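Local coordinates for NikO protein (Streptomyces tendae, PDB 4FQD) that is an enolpyruvyl transferase essential in nikkomycin biosynthesis, using phosphoenolpyruvate as the probable donor, at residues 236-239 / 240-244; 175-178 / 179-182; 214-218 / 219-223; 196-199 / 200-204. The protein carries 4 engineered substitutions. One frame throughout, in Å; residues are numbered along the deposited sequence.

Contact 1: residues 236-239 / 240-244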
loop_
_atom_site.group_PDB
_atom_site.type_symbol
_atom_site.label_atom_id
_atom_site.label_comp_id
_atom_site.label_asym_id
_atom_site.label_seq_id
_atom_site.Cartn_x
_atom_site.Cartn_y
_atom_site.Cartn_z
ATOM N N GLU A 236 -6.705 6.184 -31.777
ATOM C CA GLU A 236 -6.537 7.575 -31.377
ATOM C C GLU A 236 -6.604 7.776 -29.869
ATOM O O GLU A 236 -7.494 7.255 -29.206
ATOM C CB GLU A 236 -7.600 8.423 -32.067
ATOM C CG GLU A 236 -7.703 9.849 -31.591
ATOM C CD GLU A 236 -8.886 10.562 -32.214
ATOM O OE1 GLU A 236 -9.604 9.945 -33.034
ATOM O OE2 GLU A 236 -9.103 11.743 -31.883
ATOM N N PHE A 237 -5.652 8.535 -29.334
ATOM C CA PHE A 237 -5.654 8.890 -27.920
ATOM C C PHE A 237 -6.369 10.227 -27.744
ATOM O O PHE A 237 -5.725 11.270 -27.623
ATOM C CB PHE A 237 -4.224 8.992 -27.394
ATOM C CG PHE A 237 -3.477 7.685 -27.402
ATOM C CD1 PHE A 237 -4.139 6.479 -27.584
ATOM C CD2 PHE A 237 -2.106 7.665 -27.221
ATOM C CE1 PHE A 237 -3.441 5.284 -27.589
ATOM C CE2 PHE A 237 -1.404 6.477 -27.223
ATOM C CZ PHE A 237 -2.073 5.283 -27.407
ATOM N N ALA A 238 -7.700 10.187 -27.743
ATOM C CA ALA A 238 -8.527 11.389 -27.631
ATOM C C ALA A 238 -8.305 12.129 -26.317
ATOM O O ALA A 238 -8.265 13.359 -26.285
ATOM C CB ALA A 238 -9.996 11.028 -27.791
ATOM N N GLY A 239 -8.174 11.375 -25.233
ATOM C CA GLY A 239 -7.914 11.954 -23.929
ATOM C C GLY A 239 -6.896 11.130 -23.169
ATOM O O GLY A 239 -6.433 10.102 -23.666
ATOM N N PRO A 240 -6.537 11.578 -21.958
ATOM C CA PRO A 240 -5.605 10.835 -21.103
ATOM C C PRO A 240 -6.146 9.451 -20.763
ATOM O O PRO A 240 -5.369 8.518 -20.565
ATOM C CB PRO A 240 -5.536 11.694 -19.837
ATOM C CG PRO A 240 -5.905 13.065 -20.289
ATOM C CD PRO A 240 -6.930 12.865 -21.363
ATOM N N GLU A 241 -7.468 9.327 -20.704
ATOM C CA GLU A 241 -8.103 8.066 -20.347
ATOM C C GLU A 241 -9.074 7.589 -21.422
ATOM O O GLU A 241 -9.928 6.742 -21.163
ATOM C CB GLU A 241 -8.841 8.202 -19.010
ATOM C CG GLU A 241 -7.964 8.644 -17.846
ATOM C CD GLU A 241 -6.973 7.577 -17.416
ATOM O OE1 GLU A 241 -7.102 6.421 -17.872
ATOM O OE2 GLU A 241 -6.066 7.892 -16.617
ATOM N N THR A 242 -8.942 8.131 -22.628
ATOM C CA THR A 242 -9.858 7.790 -23.711
ATOM C C THR A 242 -9.134 7.345 -24.976
ATOM O O THR A 242 -8.410 8.122 -25.596
ATOM C CB THR A 242 -10.786 8.968 -24.061
ATOM O OG1 THR A 242 -11.545 9.342 -22.904
ATOM C CG2 THR A 242 -11.737 8.581 -25.185
ATOM N N TRP A 243 -9.340 6.087 -25.353
ATOM C CA TRP A 243 -8.778 5.550 -26.586
ATOM C C TRP A 243 -9.888 5.235 -27.578
ATOM O O TRP A 243 -10.851 4.541 -27.248
ATOM C CB TRP A 243 -7.950 4.295 -26.306
ATOM C CG TRP A 243 -6.671 4.568 -25.577
ATOM C CD1 TRP A 243 -6.235 5.774 -25.111
ATOM C CD2 TRP A 243 -5.660 3.619 -25.236
ATOM N NE1 TRP A 243 -5.015 5.633 -24.498
ATOM C CE2 TRP A 243 -4.636 4.310 -24.560
ATOM C CE3 TRP A 243 -5.513 2.239 -25.432
ATOM C CZ2 TRP A 243 -3.491 3.687 -24.081
ATOM C CZ3 TRP A 243 -4.375 1.615 -24.956
ATOM C CH2 TRP A 243 -3.379 2.338 -24.289
ATOM N N VAL A 244 -9.750 5.750 -28.795
ATOM C CA VAL A 244 -10.762 5.561 -29.826
ATOM C C VAL A 244 -10.208 4.763 -31.002
ATOM O O VAL A 244 -9.225 5.161 -31.626
ATOM C CB VAL A 244 -11.298 6.914 -30.339
ATOM C CG1 VAL A 244 -12.281 6.699 -31.478
ATOM C CG2 VAL A 244 -11.947 7.693 -29.206
#

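Contact 2: residues 175-178 / 179-182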
loop_
_atom_site.group_PDB
_atom_site.type_symbol
_atom_site.label_atom_id
_atom_site.label_comp_id
_atom_site.label_asym_id
_atom_site.label_seq_id
_atom_site.Cartn_x
_atom_site.Cartn_y
_atom_site.Cartn_z
ATOM N N ILE A 175 -16.710 0.951 -24.028
ATOM C CA ILE A 175 -16.451 0.226 -22.789
ATOM C C ILE A 175 -15.558 0.997 -21.825
ATOM O O ILE A 175 -14.544 1.569 -22.224
ATOM C CB ILE A 175 -15.769 -1.128 -23.061
ATOM C CG1 ILE A 175 -16.421 -1.842 -24.247
ATOM C CG2 ILE A 175 -15.797 -2.001 -21.815
ATOM C CD1 ILE A 175 -15.743 -3.149 -24.609
ATOM N N ASP A 176 -15.942 1.003 -20.553
ATOM C CA ASP A 176 -15.075 1.498 -19.497
ATOM C C ASP A 176 -14.305 0.308 -18.939
ATOM O O ASP A 176 -14.899 -0.614 -18.383
ATOM C CB ASP A 176 -15.900 2.159 -18.392
ATOM C CG ASP A 176 -15.058 3.028 -17.474
ATOM O OD1 ASP A 176 -13.834 2.800 -17.381
ATOM O OD2 ASP A 176 -15.626 3.944 -16.842
ATOM N N MET A 177 -12.984 0.328 -19.092
ATOM C CA MET A 177 -12.149 -0.804 -18.692
ATOM C C MET A 177 -12.118 -1.037 -17.185
ATOM O O MET A 177 -11.637 -2.073 -16.725
ATOM C CB MET A 177 -10.728 -0.646 -19.234
ATOM C CG MET A 177 -10.649 -0.779 -20.738
ATOM S SD MET A 177 -11.276 -2.387 -21.253
ATOM C CE MET A 177 -12.256 -1.927 -22.665
ATOM N N LEU A 178 -12.634 -0.081 -16.419
ATOM C CA LEU A 178 -12.720 -0.237 -14.971
ATOM C C LEU A 178 -13.758 -1.292 -14.599
ATOM O O LEU A 178 -13.828 -1.737 -13.453
ATOM C CB LEU A 178 -13.045 1.098 -14.300
ATOM C CG LEU A 178 -11.996 2.196 -14.480
ATOM C CD1 LEU A 178 -12.339 3.418 -13.642
ATOM C CD2 LEU A 178 -10.611 1.674 -14.135
ATOM N N ASP A 179 -14.559 -1.689 -15.582
ATOM C CA ASP A 179 -15.510 -2.781 -15.424
ATOM C C ASP A 179 -14.782 -4.099 -15.180
ATOM O O ASP A 179 -15.364 -5.059 -14.674
ATOM C CB ASP A 179 -16.382 -2.902 -16.673
ATOM C CG ASP A 179 -17.452 -1.830 -16.746
ATOM O OD1 ASP A 179 -17.367 -0.839 -15.990
ATOM O OD2 ASP A 179 -18.380 -1.982 -17.567
ATOM N N TYR A 180 -13.504 -4.136 -15.540
ATOM C CA TYR A 180 -12.710 -5.351 -15.418
ATOM C C TYR A 180 -11.571 -5.192 -14.416
ATOM O O TYR A 180 -10.517 -5.809 -14.557
ATOM C CB TYR A 180 -12.177 -5.764 -16.790
ATOM C CG TYR A 180 -13.268 -5.911 -17.824
ATOM C CD1 TYR A 180 -13.989 -7.092 -17.938
ATOM C CD2 TYR A 180 -13.588 -4.863 -18.678
ATOM C CE1 TYR A 180 -14.991 -7.230 -18.878
ATOM C CE2 TYR A 180 -14.589 -4.991 -19.620
ATOM C CZ TYR A 180 -15.288 -6.176 -19.715
ATOM O OH TYR A 180 -16.284 -6.307 -20.654
ATOM N N THR A 181 -11.797 -4.362 -13.402
ATOM C CA THR A 181 -10.840 -4.188 -12.316
ATOM C C THR A 181 -11.498 -4.550 -10.988
ATOM O O THR A 181 -12.703 -4.367 -10.820
ATOM C CB THR A 181 -10.326 -2.737 -12.237
ATOM O OG1 THR A 181 -11.406 -1.861 -11.890
ATOM C CG2 THR A 181 -9.737 -2.303 -13.568
ATOM N N ARG A 182 -10.710 -5.067 -10.050
ATOM C CA ARG A 182 -11.235 -5.401 -8.729
ATOM C C ARG A 182 -11.560 -4.132 -7.948
ATOM O O ARG A 182 -12.641 -4.004 -7.375
ATOM C CB ARG A 182 -10.244 -6.260 -7.941
ATOM C CG ARG A 182 -10.715 -6.583 -6.529
ATOM C CD ARG A 182 -9.641 -7.273 -5.701
ATOM N NE ARG A 182 -9.350 -8.625 -6.172
ATOM C CZ ARG A 182 -8.226 -8.975 -6.791
ATOM N NH1 ARG A 182 -7.279 -8.073 -7.010
ATOM N NH2 ARG A 182 -8.047 -10.229 -7.184
HETATM O O HOH W 1 -18.720 -0.180 -19.785
#

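Contact 3: residues 214-218 / 219-223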
loop_
_atom_site.group_PDB
_atom_site.type_symbol
_atom_site.label_atom_id
_atom_site.label_comp_id
_atom_site.label_asym_id
_atom_site.label_seq_id
_atom_site.Cartn_x
_atom_site.Cartn_y
_atom_site.Cartn_z
ATOM N N HIS A 214 -10.261 4.344 -19.581
ATOM C CA HIS A 214 -9.315 3.939 -18.538
ATOM C C HIS A 214 -8.557 2.660 -18.890
ATOM O O HIS A 214 -8.711 1.640 -18.217
ATOM C CB HIS A 214 -10.030 3.761 -17.196
ATOM C CG HIS A 214 -10.839 4.949 -16.775
ATOM N ND1 HIS A 214 -12.213 4.973 -16.837
ATOM C CD2 HIS A 214 -10.461 6.154 -16.284
ATOM C CE1 HIS A 214 -12.652 6.141 -16.404
ATOM N NE2 HIS A 214 -11.610 6.877 -16.063
ATOM N N PRO A 215 -7.726 2.710 -19.942
ATOM C CA PRO A 215 -7.049 1.499 -20.415
ATOM C C PRO A 215 -5.800 1.151 -19.610
ATOM O O PRO A 215 -5.263 1.991 -18.888
ATOM C CB PRO A 215 -6.655 1.873 -21.843
ATOM C CG PRO A 215 -6.403 3.340 -21.768
ATOM C CD PRO A 215 -7.378 3.888 -20.756
ATOM N N TYR A 216 -5.357 -0.096 -19.739
ATOM C CA TYR A 216 -4.091 -0.544 -19.174
ATOM C C TYR A 216 -2.979 0.206 -19.900
ATOM O O TYR A 216 -3.077 0.439 -21.105
ATOM C CB TYR A 216 -3.956 -2.052 -19.374
ATOM C CG TYR A 216 -2.831 -2.707 -18.607
ATOM C CD1 TYR A 216 -2.893 -2.850 -17.227
ATOM C CD2 TYR A 216 -1.719 -3.211 -19.268
ATOM C CE1 TYR A 216 -1.869 -3.462 -16.525
ATOM C CE2 TYR A 216 -0.695 -3.825 -18.578
ATOM C CZ TYR A 216 -0.773 -3.946 -17.208
ATOM O OH TYR A 216 0.251 -4.556 -16.522
ATOM N N LEU A 217 -1.927 0.585 -19.180
ATOM C CA LEU A 217 -0.961 1.547 -19.713
ATOM C C LEU A 217 0.473 1.043 -19.890
ATOM O O LEU A 217 1.326 1.772 -20.396
ATOM C CB LEU A 217 -0.957 2.812 -18.853
ATOM C CG LEU A 217 -2.284 3.572 -18.802
ATOM C CD1 LEU A 217 -2.220 4.689 -17.773
ATOM C CD2 LEU A 217 -2.639 4.118 -20.179
ATOM N N LYS A 218 0.744 -0.188 -19.473
ATOM C CA LYS A 218 2.085 -0.752 -19.608
ATOM C C LYS A 218 2.399 -1.054 -21.075
ATOM O O LYS A 218 1.480 -1.204 -21.881
ATOM C CB LYS A 218 2.213 -2.014 -18.751
ATOM C CG LYS A 218 2.006 -1.769 -17.264
ATOM C CD LYS A 218 2.974 -0.718 -16.743
ATOM C CE LYS A 218 2.812 -0.498 -15.248
ATOM N NZ LYS A 218 3.165 -1.712 -14.463
ATOM N N PRO A 219 3.699 -1.136 -21.431
ATOM C CA PRO A 219 4.116 -1.455 -22.805
ATOM C C PRO A 219 3.458 -2.724 -23.332
ATOM O O PRO A 219 3.371 -2.920 -24.545
ATOM C CB PRO A 219 5.622 -1.672 -22.666
ATOM C CG PRO A 219 6.008 -0.801 -21.539
ATOM C CD PRO A 219 4.858 -0.840 -20.569
ATOM N N ASP A 220 3.022 -3.572 -22.407
ATOM C CA ASP A 220 2.223 -4.751 -22.698
ATOM C C ASP A 220 1.116 -4.415 -23.694
ATOM O O ASP A 220 0.925 -5.110 -24.693
ATOM C CB ASP A 220 1.600 -5.249 -21.393
ATOM C CG ASP A 220 1.433 -6.746 -21.360
ATOM O OD1 ASP A 220 1.383 -7.364 -22.441
ATOM O OD2 ASP A 220 1.347 -7.306 -20.248
ATOM N N VAL A 221 0.401 -3.330 -23.413
ATOM C CA VAL A 221 -0.689 -2.863 -24.259
ATOM C C VAL A 221 -0.209 -1.771 -25.214
ATOM O O VAL A 221 -0.593 -1.743 -26.385
ATOM C CB VAL A 221 -1.854 -2.325 -23.399
ATOM C CG1 VAL A 221 -2.838 -1.535 -24.243
ATOM C CG2 VAL A 221 -2.555 -3.469 -22.684
ATOM N N THR A 222 0.640 -0.884 -24.703
ATOM C CA THR A 222 1.154 0.251 -25.469
ATOM C C THR A 222 1.806 -0.162 -26.787
ATOM O O THR A 222 1.546 0.438 -27.831
ATOM C CB THR A 222 2.152 1.084 -24.630
ATOM O OG1 THR A 222 1.426 1.942 -23.741
ATOM C CG2 THR A 222 3.041 1.939 -25.525
ATOM N N ASP A 223 2.642 -1.194 -26.738
ATOM C CA ASP A 223 3.343 -1.655 -27.931
ATOM C C ASP A 223 2.407 -2.299 -28.952
ATOM O O ASP A 223 2.651 -2.217 -30.155
ATOM C CB ASP A 223 4.477 -2.615 -27.563
ATOM C CG ASP A 223 5.628 -1.914 -26.867
ATOM O OD1 ASP A 223 5.723 -0.673 -26.979
ATOM O OD2 ASP A 223 6.440 -2.604 -26.214
#

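Contact 4: residues 196-199 / 200-204. With SO4 (sulfate ion), chain C.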
loop_
_atom_site.group_PDB
_atom_site.type_symbol
_atom_site.label_atom_id
_atom_site.label_comp_id
_atom_site.label_asym_id
_atom_site.label_seq_id
_atom_site.Cartn_x
_atom_site.Cartn_y
_atom_site.Cartn_z
ATOM N N VAL A 196 -8.303 -5.289 -21.747
ATOM C CA VAL A 196 -7.880 -4.179 -22.594
ATOM C C VAL A 196 -7.287 -4.691 -23.901
ATOM O O VAL A 196 -7.596 -4.177 -24.976
ATOM C CB VAL A 196 -6.850 -3.284 -21.877
ATOM C CG1 VAL A 196 -6.341 -2.198 -22.815
ATOM C CG2 VAL A 196 -7.460 -2.673 -20.626
ATOM N N LYS A 197 -6.436 -5.708 -23.798
ATOM C CA LYS A 197 -5.819 -6.318 -24.969
ATOM C C LYS A 197 -6.876 -6.875 -25.914
ATOM O O LYS A 197 -6.820 -6.655 -27.124
ATOM C CB LYS A 197 -4.862 -7.433 -24.547
ATOM C CG LYS A 197 -3.713 -6.963 -23.673
ATOM C CD LYS A 197 -2.904 -8.137 -23.151
ATOM C CE LYS A 197 -1.815 -7.673 -22.200
ATOM N NZ LYS A 197 -0.961 -8.802 -21.739
ATOM N N THR A 198 -7.842 -7.591 -25.349
ATOM C CA THR A 198 -8.915 -8.192 -26.131
ATOM C C THR A 198 -9.777 -7.130 -26.806
ATOM O O THR A 198 -10.057 -7.216 -28.001
ATOM C CB THR A 198 -9.810 -9.087 -25.256
ATOM O OG1 THR A 198 -9.019 -10.128 -24.668
ATOM C CG2 THR A 198 -10.919 -9.709 -26.090
ATOM N N ALA A 199 -10.187 -6.127 -26.034
ATOM C CA ALA A 199 -11.036 -5.055 -26.545
ATOM C C ALA A 199 -10.366 -4.289 -27.681
ATOM O O ALA A 199 -11.019 -3.919 -28.658
ATOM C CB ALA A 199 -11.424 -4.107 -25.426
ATOM N N LEU A 200 -9.066 -4.050 -27.546
ATOM C CA LEU A 200 -8.306 -3.369 -28.587
ATOM C C LEU A 200 -8.271 -4.191 -29.868
ATOM O O LEU A 200 -8.489 -3.664 -30.959
ATOM C CB LEU A 200 -6.884 -3.077 -28.113
ATOM C CG LEU A 200 -6.666 -1.722 -27.443
ATOM C CD1 LEU A 200 -5.262 -1.636 -26.882
ATOM C CD2 LEU A 200 -6.913 -0.602 -28.439
ATOM N N LEU A 201 -7.995 -5.483 -29.726
ATOM C CA LEU A 201 -7.966 -6.393 -30.864
ATOM C C LEU A 201 -9.334 -6.477 -31.529
ATOM O O LEU A 201 -9.441 -6.418 -32.754
ATOM C CB LEU A 201 -7.503 -7.785 -30.428
ATOM C CG LEU A 201 -6.031 -7.919 -30.032
ATOM C CD1 LEU A 201 -5.759 -9.287 -29.428
ATOM C CD2 LEU A 201 -5.132 -7.677 -31.234
ATOM N N MET A 202 -10.376 -6.609 -30.714
ATOM C CA MET A 202 -11.744 -6.680 -31.217
ATOM C C MET A 202 -12.141 -5.390 -31.923
ATOM O O MET A 202 -12.866 -5.414 -32.915
ATOM C CB MET A 202 -12.725 -6.975 -30.080
ATOM C CG MET A 202 -12.605 -8.373 -29.496
ATOM S SD MET A 202 -12.890 -9.667 -30.717
ATOM C CE MET A 202 -14.586 -9.328 -31.186
ATOM N N GLY A 203 -11.660 -4.265 -31.404
ATOM C CA GLY A 203 -11.967 -2.968 -31.978
ATOM C C GLY A 203 -11.373 -2.780 -33.360
ATOM O O GLY A 203 -11.950 -2.093 -34.202
ATOM N N ALA A 204 -10.221 -3.399 -33.595
ATOM C CA ALA A 204 -9.521 -3.259 -34.868
ATOM C C ALA A 204 -10.115 -4.147 -35.959
ATOM O O ALA A 204 -10.049 -3.817 -37.143
ATOM C CB ALA A 204 -8.037 -3.547 -34.693
HETATM S S SO4 C . -2.317 -10.871 -18.822
HETATM O O1 SO4 C . -2.884 -9.886 -19.739
HETATM O O2 SO4 C . -1.680 -11.939 -19.589
HETATM O O3 SO4 C . -1.324 -10.222 -17.972
HETATM O O4 SO4 C . -3.379 -11.431 -17.991
#

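Contact 1: residues 236-239 / 240-244
Phe237 and Trp243 stand side by side on one face of the hairpin of strands 235-239 and 242-248, whose backbone is a good example of how a short turn settles its donors and acceptors. At the open end, Glu236 and Val244 form an antiparallel hydrogen-bonded pair: Glu236 N donates to Val244 O over 2.7 Å, and Val244 N answers to Glu236 O over the same 2.7 Å. Glu236 O takes in addition a CA-H...O contact from Trp243 CA at 3.4 Å. Nearer the turn the regular pairing breaks, because Ala238 and Gly239 both face Thr242 in a classic beta bulge. Gly239 N uses a lone pair of Thr242 O at 3.3 Å, while the return bond from Thr242 N to Gly239 O is weak. Glu236 OE1 bonds to His246 NE2 further along the partner strand, whereas Thr242 OG1 goes to Gln213 and Glu241 OE1 to Arg337 in a salt bridge. On the face carrying Phe237 and Trp243, the Phe237 ring and the five-membered ring of Trp243 make an offset stack, centroids 4.1 Å apart and planes 21° apart. Both rings have CG beside the backbone N (chi1 -65° for Phe237, -70° for Trp243), which sends them the same way. Replacing Trp243 by an alanine would probably deprive Phe237 of its stacking partner and open a gap against Val221 and Val225 of helix 219-231. The chemistry implies a hairpin gripped firmly at its base and more loosely at its bulged tip, with the aromatic stack tying one face to the helix.

Contact 2: residues 175-178 / 179-182
Asp179 N donates to Asp176 O at 3.0 Å. Its carboxylate reaches back as well: a water bridges Asp179 OD2 and Asp176 N, and Arg150 completes the setting with a salt bridge to OD2. Asp176 meanwhile spends OD1 on an Asx turn, accepting from Leu178 N at 3.3 Å, and on His214. Tyr180 follows, with its N bonded to Met177 O over 3.0 Å. The side chains of Tyr180 and Ile175 cross at about a right angle, and Ile175 CG2 meets the ring edge in plane, 3.9 Å from Tyr180 CE2. Met177 SD stands obliquely to the same ring, 5.3 Å from its centroid, in a Met-aromatic contact, while the phenol oxygen goes to Asp146. Thr181 comes last. Its OG1 sits between the backbone N and the carbonyl carbon (chi1 65°), which brings it within 2.9 Å of Leu178 O as a donor, beside a weak bond from Thr181 N. With a valine in place of Thr181, Leu178 O would probably lose its stronger grip within the turn and lean on that weak bond and on Lys184. Successive bonds between residues three apart are the signature of 3-10 geometry, used here to turn the chain off strand 174-176 at the start of a beta-alpha-beta crossover through helix 192-204.

Contact 3: residues 214-218 / 219-223
Lys218 O accepts two backbone bonds at the start of helix 219-231, from Val221 N at 2.8 Å and from Thr222 N at 3.0 Å. Lys218 itself occupies the N-cap position, and Pro219, which has no N-H to satisfy, fills the first helical place. The loop also offers Leu217 O to Thr222 OG1, but that bond is weak. Among the side chains Tyr216 does most of the touching. Its CG is anti to the backbone N (chi1 -168°), and this turns one edge of the ring to the helix. Val221 CG2 comes to that edge 3.5 Å from Tyr216 CD2, with Asp220 CB lying in the ring plane 3.9 Å from Tyr216 CE2. The other branch, Val221 CG1, rests 3.7 Å from Tyr216 O, so the valine straddles both ring and backbone of the tyrosine. The carboxylate of Asp220 stands at 69° to the ring and belongs to a different partnership, a salt bridge with Lys197; the Asp220 side chain is about 5 Å from a bound sulfate, probably from the crystallisation liquor. Lys218, bent at chi2 and chi4, carries its ammonium away to Gly338 O and lies against Phe340 in a cation-pi contact. The contact thus divides its labour: a doubly used carbonyl fixes the first helical turn, an apolar edge seats that turn on the loop, and the buried charges of Asp220 and Lys218 are answered from elsewhere in the chain.

Contact 4: residues 196-199 / 200-204
The flat groups of this helical stretch are its peptide units: Leu200 N donates to Val196 O at 3.0 Å, and Leu200 CB and CG also lie close to that oxygen. The series continues with Leu201 N to Lys197 O, Met202 N to Thr198 O over 2.8 Å, and Gly203 N to Ala199 O. On the outside of the helix, Val196 CG1 touches Leu200 CD1 at 4.2 Å. Thr198 and Met202 run alongside each other, CG2 of Thr198 lying 4.0 Å from CG of Met202, while Thr198 OG1 is bonded to Gly194 O. Lys197 is fully extended beyond CG, and that length carries its NZ to sulfate O1 at 3.0 Å. Ser193 OG also holds the sulfate, an ion probably taken from the crystallisation liquor, and Asp220 balances the lysine. Helix 142-149 packs against Thr198, Ala199 and Met202, and helix 219-231 against Val196 and Leu200. Such unbroken i to i+4 bonding, with apolar residues on several sides, is that of a buried connecting helix, here the one in the beta-alpha-beta unit of strands 174-176 and 209-213.

Along the chain the order is contact 2, contact 4, contact 3, contact 1, and all four belong to one mixed sheet and the two helices beside it. Contact 2 leaves one outermost strand, 174-176, and contact 1 includes the other, 235-239; their centres lie 16 Å apart without touching. Contacts 3 and 4, on helices 219-231 and 192-204, fill the space between, each centred 12 to 14 Å from its neighbours. Met177 of contact 2 packs on contact 4, Trp243 of contact 1 on contacts 3 and 4. Helices and sheet therefore form one continuous layered body, part of the beta/alpha inverse barrel of this transferase family.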